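Local coordinates for protein cysteine synthase (Fusobacterium nucleatum subsp. nucleatum strain ATCC 25586, PDB 5XEM) that probably makes L-cysteine and acetate from O-acetyl-L-serine and hydrogen sulfide with pyridoxal 5'-phosphate, and also releases hydrogen sulfide from L-cysteine, at residues S74-T77 and G78-L81; L122-K125 and A126-E129; T148-N151 and N152-H156; S208-L211 and L212-Y216. One frame throughout, in Å; residues are numbered along the deposited sequence.

How the contacts relate
The four contacts follow one another along the chain. Each is a local turn at or near the start of a helix. Contacts 1 and 2 lie on helices 76-88 and 123-136, which pack beside the four-stranded parallel sheet. They meet where M124 SD packs near S74 N, with centres about 15 Å apart, and both touch the bound lanthionine. Contact 3, where helix 151-167 begins, is also about 15 Å from contact 1, centre to centre, without touching it. Contact 4 follows strand 200-206 of the six-stranded sheet, its centre about 25 Å from that of contact 1. The active site therefore draws on several helix starts, while contact 4 lies farther out.

Contact 1: S74-T77 and G78-L81; sequences SGNT and GIGL. With 85F ((2R)-2-azanyl-3-[(2R)-2-azanyl-3-oxidanyl-3-oxidanylidene-propyl]sulfanyl-propanoic acid), chain C; PLP (pyridoxal-5'-phosphate), chain D.
G75 O accepts the amide of I79 at 2.9 Å and begins the first turn of helix 76-88, with G75 at the N-cap. It lies in the beta-alpha-beta unit of strands 68-72 and 92-97. The tight part is the backbone. G80 N reaches N76 O almost straight (178°), and L81 N reaches T77 O. I79 CG1 packs against the G75 carbonyl oxygen at 3.3 Å. The side-chain pairs are looser: N76 OD1 to I79 CD1 and T77 CG2 to L81 CD1 are both 3.9 Å. No side is open to solvent: the bound group covers one flank, and helices 46-60 and 103-110 cover L81 and I79. The lanthionine is joined to PLP as a Schiff base, so bonds to either half hold one adduct. S74 N donates to lanthionine O, and T77 N to OXT of the same carboxylate, both at 2.9 Å. N76 CG sits beside the backbone N (chi1 -81°), which lets ND2 donate to PLP O3 at 2.9 Å. D298 also bonds that amide, and T77 OG1 bonds to Q146. The amides of S74, in the loop, and T77, in the first turn, thus grip the lanthionine carboxylate, and the helix end may add favourable polarisation.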
# COMPACT_ATOMS: atom_id res chain seq x y z
N SER A 74 -11.49 11.75 9.45
CA SER A 74 -12.15 11.43 8.16
C SER A 74 -11.75 10.06 7.64
O SER A 74 -12.31 9.58 6.64
CB SER A 74 -11.86 12.50 7.12
OG SER A 74 -10.48 12.56 6.85
N GLY A 75 -10.74 9.46 8.26
CA GLY A 75 -10.34 8.10 7.95
C GLY A 75 -8.86 7.84 8.18
O GLY A 75 -8.52 6.93 8.94
N ASN A 76 -8.00 8.60 7.51
CA ASN A 76 -6.58 8.27 7.51
C ASN A 76 -5.93 8.39 8.90
O ASN A 76 -5.12 7.55 9.28
CB ASN A 76 -5.84 9.11 6.50
CG ASN A 76 -5.97 8.55 5.11
OD1 ASN A 76 -6.05 7.33 4.94
ND2 ASN A 76 -6.08 9.42 4.13
N THR A 77 -6.25 9.44 9.65
CA THR A 77 -5.70 9.54 11.02
C THR A 77 -6.15 8.35 11.88
O THR A 77 -5.35 7.79 12.65
CB THR A 77 -6.01 10.89 11.65
OG1 THR A 77 -5.39 11.90 10.84
CG2 THR A 77 -5.42 10.96 13.09
N GLY A 78 -7.40 7.93 11.70
CA GLY A 78 -7.91 6.73 12.33
C GLY A 78 -7.20 5.46 11.95
O GLY A 78 -6.85 4.64 12.82
N ILE A 79 -6.92 5.31 10.66
CA ILE A 79 -6.17 4.13 10.20
C ILE A 79 -4.75 4.10 10.77
O ILE A 79 -4.32 3.09 11.26
CB ILE A 79 -6.13 4.07 8.67
CG1 ILE A 79 -7.55 3.87 8.13
CG2 ILE A 79 -5.13 3.00 8.20
CD1 ILE A 79 -7.65 4.20 6.64
N GLY A 80 -4.04 5.22 10.71
CA GLY A 80 -2.72 5.31 11.30
C GLY A 80 -2.70 5.03 12.81
O GLY A 80 -1.86 4.30 13.30
N LEU A 81 -3.62 5.62 13.54
CA LEU A 81 -3.81 5.31 14.95
C LEU A 81 -4.15 3.85 15.18
O LEU A 81 -3.60 3.23 16.08
CB LEU A 81 -4.88 6.19 15.58
CG LEU A 81 -4.52 7.65 15.77
CD1 LEU A 81 -5.77 8.46 16.11
CD2 LEU A 81 -3.45 7.79 16.86
N 85F C . -7.29 13.88 6.76
CA 85F C . -7.68 13.99 8.19
CB 85F C . -8.91 14.92 8.34
SG 85F C . -8.56 16.63 8.04
CD 85F C . -10.09 17.53 8.39
CE 85F C . -11.29 17.14 7.50
NZ2 85F C . -10.95 17.14 6.07
CZ1 85F C . -12.41 18.18 7.75
OH1 85F C . -13.40 18.12 6.96
OH2 85F C . -12.31 19.04 8.67
C 85F C . -7.99 12.63 8.78
OXT 85F C . -7.47 11.65 8.23
O 85F C . -8.71 12.60 9.81
N1 PLP D . -5.54 14.12 2.06
C2 PLP D . -6.04 13.08 2.75
C2A PLP D . -6.35 11.77 2.03
C3 PLP D . -6.27 13.18 4.14
O3 PLP D . -6.76 12.11 4.81
C4 PLP D . -5.99 14.36 4.81
C4A PLP D . -6.22 14.51 6.30
C5 PLP D . -5.46 15.42 4.06
C6 PLP D . -5.25 15.26 2.69
C5A PLP D . -5.10 16.76 4.67
O4P PLP D . -3.90 16.62 5.51
P PLP D . -3.62 17.56 6.81
O1P PLP D . -2.28 17.36 7.25
O2P PLP D . -4.65 17.17 7.75
O3P PLP D . -3.92 18.93 6.32

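Contact 2: L122-K125 and A126-E129; sequences LGMK and ACLE. With 85F ((2R)-2-azanyl-3-[(2R)-2-azanyl-3-oxidanyl-3-oxidanylidene-propyl]sulfanyl-propanoic acid), chain C.
K125 and E129 run side by side in the same direction, yet their charged ends do not meet. The setting is the first turn of helix 123-136, part of the crossover from strand 114-118 to strand 141-142 of the four-stranded parallel sheet. K125 NZ lies 5.7 Å from E129 OE2 and turns back to L122 O instead, donating at 3.0 Å in the carbonyl plane, on a lone pair. Bends at chi3 and chi4 fold the lysine chain this way. Its CG still rests 3.6 Å from E129 OE2. The backbone bonds of the turn run from L128 N to M124 O and from E129 N to K125 O, while A126 N to G123 O is weak. G123 has positive phi where the chain enters the turn. L122, which is exposed, presses on A126, whose methyl also meets T118; the two CB atoms are closer than usual for carbons. M124 and C127 meet through sulfur and methyl. M124 CE is 3.8 Å from C127 CB, and M124 SD is 3.9 Å from C127 SG. C127 packs on V95 and P97 of strand 92-97. M124 is bent at chi2 and chi3, and this curls its methyl back to the cysteine while CG stays toward the pocket. M124 N bonds to S228 OG, and that hydroxyl also bonds to the bound lanthionine, so the helix start and the ligand share a partner. M124 CG lies 3.2 Å from CZ1, the outer carboxylate carbon of the lanthionine.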
# COMPACT_ATOMS: atom_id res chain seq x y z
N LEU A 122 -23.12 16.92 8.58
CA LEU A 122 -22.61 17.79 9.65
C LEU A 122 -21.09 17.97 9.70
O LEU A 122 -20.60 18.79 10.49
CB LEU A 122 -23.08 17.27 11.00
CG LEU A 122 -24.61 17.12 11.15
CD1 LEU A 122 -24.96 16.45 12.47
CD2 LEU A 122 -25.29 18.48 11.00
N GLY A 123 -20.34 17.24 8.88
CA GLY A 123 -18.89 17.38 8.82
C GLY A 123 -18.15 16.90 10.08
O GLY A 123 -18.73 16.19 10.91
N MET A 124 -16.89 17.30 10.21
CA MET A 124 -16.06 16.86 11.36
C MET A 124 -16.48 17.48 12.69
O MET A 124 -16.15 16.95 13.75
CB MET A 124 -14.58 17.16 11.11
CG MET A 124 -13.98 16.38 9.93
SD MET A 124 -14.08 14.59 10.18
CE MET A 124 -13.34 14.51 11.77
N LYS A 125 -17.19 18.60 12.64
CA LYS A 125 -17.73 19.21 13.86
C LYS A 125 -18.58 18.19 14.63
O LYS A 125 -18.48 18.11 15.86
CB LYS A 125 -18.56 20.44 13.49
CG LYS A 125 -19.37 21.08 14.60
CD LYS A 125 -20.23 22.26 14.12
CE LYS A 125 -20.55 22.30 12.62
NZ LYS A 125 -21.43 21.24 11.98
N ALA A 126 -19.40 17.43 13.92
CA ALA A 126 -20.24 16.40 14.52
C ALA A 126 -19.40 15.31 15.18
O ALA A 126 -19.75 14.83 16.26
CB ALA A 126 -21.19 15.79 13.48
N CYS A 127 -18.31 14.93 14.52
CA CYS A 127 -17.38 13.94 15.09
C CYS A 127 -16.78 14.41 16.41
O CYS A 127 -16.76 13.66 17.39
CB CYS A 127 -16.26 13.66 14.10
SG CYS A 127 -16.87 13.05 12.51
N LEU A 128 -16.27 15.64 16.41
CA LEU A 128 -15.67 16.22 17.62
C LEU A 128 -16.71 16.34 18.75
O LEU A 128 -16.43 16.02 19.92
CB LEU A 128 -14.99 17.56 17.32
CG LEU A 128 -13.66 17.54 16.55
CD1 LEU A 128 -13.26 18.94 16.15
CD2 LEU A 128 -12.54 16.97 17.42
N GLU A 129 -17.93 16.76 18.41
CA GLU A 129 -18.98 16.84 19.42
C GLU A 129 -19.31 15.46 20.01
O GLU A 129 -19.53 15.33 21.22
CB GLU A 129 -20.24 17.49 18.83
CG GLU A 129 -20.06 18.98 18.53
CD GLU A 129 -21.25 19.59 17.80
OE1 GLU A 129 -22.15 18.83 17.39
OE2 GLU A 129 -21.27 20.83 17.62
N 85F C . -7.29 13.88 6.76
CA 85F C . -7.68 13.99 8.19
CB 85F C . -8.91 14.92 8.34
SG 85F C . -8.56 16.63 8.04
CD 85F C . -10.09 17.53 8.39
CE 85F C . -11.29 17.14 7.50
NZ2 85F C . -10.95 17.14 6.07
CZ1 85F C . -12.41 18.18 7.75
OH1 85F C . -13.40 18.12 6.96
OH2 85F C . -12.31 19.04 8.67
C 85F C . -7.99 12.63 8.78
OXT 85F C . -7.47 11.65 8.23
O 85F C . -8.71 12.60 9.81

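Contact 3: T148-N151 and N152-H156; sequences TNVN and NPKAH
K154 lies side by side with both V150 and N151, and all three chains point the same way. V150 CG2 meets K154 CD at 3.9 Å, so the valine runs along the aliphatic part of the lysine. The lysine bends at chi3 and chi4. This carries NZ round toward the N151 amide, 3.5 Å from OD1. A water joins the two groups: it donates to N151 OD1 at 2.6 Å and accepts from K154 NZ. E158 gives the same ammonium a long, weak ion pair. The arrangement sits at the start of helix 151-167, and it opens with an Asx turn. N149 OD1 accepts from N151 N at 2.9 Å, a capping bond, with the donor tilted 28° from the amide plane. N149 ND2 donates to P144 O. N149 O accepts N152 N. V150 O then accepts K154 N at 2.9 Å. P153 has no N-H to offer, and its CD lies 3.3 Å from V150 O. N152 points elsewhere. CG is anti to the backbone N (chi1 168°), and ND2 donates to Q146 O and T181 OG1. N152 OD1 lies at the edge of the H156 ring, in the ring plane. H156 ND1 bonds to T160. N152 therefore links the helix start to T181, a residue that binds pyridoxal phosphate, as a second-shell partner. Elsewhere in the turn, the shared water may pass part of the lysine charge on to the N151 amide, and E158 adds only its weak pairing.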
# COMPACT_ATOMS: atom_id res chain seq x y z
N THR A 148 -5.65 20.27 16.96
CA THR A 148 -5.04 21.20 17.92
C THR A 148 -3.64 20.77 18.40
O THR A 148 -2.89 21.58 18.95
CB THR A 148 -5.95 21.33 19.14
OG1 THR A 148 -5.98 20.08 19.86
CG2 THR A 148 -7.37 21.68 18.69
N ASN A 149 -3.28 19.50 18.18
CA ASN A 149 -2.04 18.94 18.73
C ASN A 149 -0.85 19.37 17.91
O ASN A 149 -0.72 19.01 16.74
CB ASN A 149 -2.16 17.42 18.78
CG ASN A 149 -1.10 16.74 19.63
OD1 ASN A 149 0.04 17.19 19.71
ND2 ASN A 149 -1.47 15.63 20.27
N VAL A 150 0.06 20.14 18.52
CA VAL A 150 1.24 20.60 17.75
C VAL A 150 2.12 19.47 17.27
O VAL A 150 2.90 19.67 16.34
CB VAL A 150 2.12 21.62 18.49
CG1 VAL A 150 1.29 22.85 18.83
CG2 VAL A 150 2.77 21.00 19.71
N ASN A 151 1.99 18.29 17.85
CA ASN A 151 2.74 17.14 17.37
C ASN A 151 2.33 16.66 15.97
O ASN A 151 3.05 15.85 15.35
CB ASN A 151 2.70 15.99 18.37
CG ASN A 151 3.47 16.30 19.63
OD1 ASN A 151 4.60 16.80 19.54
ND2 ASN A 151 2.87 16.06 20.79
N ASN A 152 1.18 17.13 15.49
CA ASN A 152 0.82 16.97 14.06
C ASN A 152 1.81 17.74 13.16
O ASN A 152 2.68 17.13 12.51
CB ASN A 152 -0.69 17.30 13.90
CG ASN A 152 -1.14 17.45 12.47
OD1 ASN A 152 -0.36 17.37 11.51
ND2 ASN A 152 -2.45 17.70 12.33
N PRO A 153 1.77 19.08 13.16
CA PRO A 153 2.76 19.78 12.32
C PRO A 153 4.22 19.48 12.69
O PRO A 153 5.09 19.42 11.80
CB PRO A 153 2.43 21.27 12.49
CG PRO A 153 1.55 21.35 13.67
CD PRO A 153 0.84 20.02 13.81
N LYS A 154 4.52 19.28 13.97
CA LYS A 154 5.93 18.97 14.33
C LYS A 154 6.47 17.66 13.73
O LYS A 154 7.64 17.56 13.44
CB LYS A 154 6.16 18.97 15.84
CG LYS A 154 6.04 20.36 16.43
CD LYS A 154 6.19 20.42 17.95
CE LYS A 154 7.53 19.87 18.40
NZ LYS A 154 7.47 18.40 18.26
N ALA A 155 5.61 16.65 13.55
CA ALA A 155 6.03 15.40 12.93
C ALA A 155 6.57 15.67 11.52
O ALA A 155 7.64 15.18 11.16
CB ALA A 155 4.85 14.40 12.89
N HIS A 156 5.87 16.53 10.78
CA HIS A 156 6.24 16.88 9.39
C HIS A 156 7.41 17.84 9.35
O HIS A 156 8.25 17.78 8.46
CB HIS A 156 5.05 17.49 8.69
CG HIS A 156 3.87 16.53 8.54
ND1 HIS A 156 3.92 15.45 7.73
CD2 HIS A 156 2.62 16.51 9.14
CE1 HIS A 156 2.74 14.77 7.81
NE2 HIS A 156 1.93 15.44 8.66
O HOH W 1 6.52 17.58 21.18

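Contact 4: S208-L211 and L212-Y216; sequences SSPL and LSKGY
P210 lies over one face of the Y216 ring. Its CG stands 3.8 Å from the ring centroid, 23° off the normal, in a CH-pi contact offset toward the rim. P210 CD meets CE1 of the same ring at 3.5 Å. The two side chains cross obliquely. Y216 CG lies between the backbone N and the carbonyl carbon (chi1 67°), which folds the ring back over the proline. P210 is at the N-cap of the short helix 211-214, after strand 200-206 of the six-stranded sheet. It also centres an inverse gamma turn, closed by a weak bond from L211 N to S209 O. The helix is one turn long. P210 O accepts K214 N at 2.8 Å and, weakly, G215 N as well. L211 O takes a second weak bond from G215 N at 2.9 Å. G215 has positive phi, and there the chain leaves the helix. Its CA lies 3.1 Å from L211 O in a CA-H...O contact. L211 CA makes a similar contact to Y216 O, and the two accompany the close approach of the turn's ends. S213 OG comes 3.4 Å from P210 CB, and that hydroxyl bonds to E205. The same carboxylate accepts L212 N, through its other oxygen. S209 OG bonds to G218 N. The turn is thus closed by one good backbone bond, K214 N to P210 O, by weaker ones from G215 N, and by a CH-pi contact, while E205 satisfies an amide at the helix start and ties it to strand 200-206.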
# COMPACT_ATOMS: atom_id res chain seq x y z
N SER A 208 -14.95 23.92 -3.94
CA SER A 208 -16.34 24.04 -3.44
C SER A 208 -16.45 24.10 -1.90
O SER A 208 -17.55 24.09 -1.34
CB SER A 208 -17.21 22.91 -4.01
OG SER A 208 -16.58 21.69 -3.85
N SER A 209 -15.32 24.15 -1.22
CA SER A 209 -15.31 24.51 0.18
C SER A 209 -14.15 25.44 0.50
O SER A 209 -13.24 25.09 1.27
CB SER A 209 -15.27 23.27 1.07
OG SER A 209 -15.66 23.64 2.39
N PRO A 210 -14.23 26.66 -0.03
CA PRO A 210 -13.12 27.58 -0.07
C PRO A 210 -13.04 28.45 1.18
O PRO A 210 -13.11 29.70 1.09
CB PRO A 210 -13.44 28.39 -1.30
CG PRO A 210 -14.91 28.55 -1.21
CD PRO A 210 -15.41 27.25 -0.69
N LEU A 211 -12.82 27.81 2.33
CA LEU A 211 -12.82 28.51 3.60
C LEU A 211 -11.72 29.57 3.67
O LEU A 211 -11.99 30.71 4.10
CB LEU A 211 -12.73 27.55 4.80
CG LEU A 211 -12.73 28.20 6.18
CD1 LEU A 211 -13.94 29.09 6.34
CD2 LEU A 211 -12.68 27.14 7.30
N LEU A 212 -10.51 29.18 3.31
CA LEU A 212 -9.34 30.06 3.43
C LEU A 212 -9.39 31.18 2.41
O LEU A 212 -8.96 32.33 2.70
CB LEU A 212 -8.03 29.28 3.24
CG LEU A 212 -7.76 28.11 4.21
CD1 LEU A 212 -6.42 27.45 3.90
CD2 LEU A 212 -7.79 28.60 5.65
N SER A 213 -9.89 30.89 1.21
CA SER A 213 -9.79 31.83 0.10
C SER A 213 -11.02 32.71 -0.00
O SER A 213 -10.91 33.84 -0.43
CB SER A 213 -9.51 31.11 -1.23
OG SER A 213 -10.52 30.17 -1.57
N LYS A 214 -12.19 32.20 0.40
CA LYS A 214 -13.44 32.98 0.32
C LYS A 214 -14.27 33.06 1.57
O LYS A 214 -15.28 33.76 1.56
CB LYS A 214 -14.31 32.47 -0.82
CG LYS A 214 -13.63 32.51 -2.18
CD LYS A 214 -14.59 32.11 -3.29
CE LYS A 214 -14.02 32.36 -4.68
NZ LYS A 214 -15.16 32.61 -5.61
N GLY A 215 -13.90 32.35 2.63
CA GLY A 215 -14.52 32.52 3.93
C GLY A 215 -15.84 31.79 4.10
O GLY A 215 -16.64 32.15 4.96
N TYR A 216 -16.08 30.75 3.29
CA TYR A 216 -17.28 29.92 3.48
C TYR A 216 -16.96 28.49 3.15
O TYR A 216 -15.98 28.21 2.47
CB TYR A 216 -18.48 30.37 2.61
CG TYR A 216 -18.33 30.20 1.09
CD1 TYR A 216 -18.56 28.99 0.47
CD2 TYR A 216 -18.01 31.31 0.26
CE1 TYR A 216 -18.46 28.85 -0.92
CE2 TYR A 216 -17.90 31.17 -1.11
CZ TYR A 216 -18.12 29.94 -1.70
OH TYR A 216 -17.99 29.78 -3.08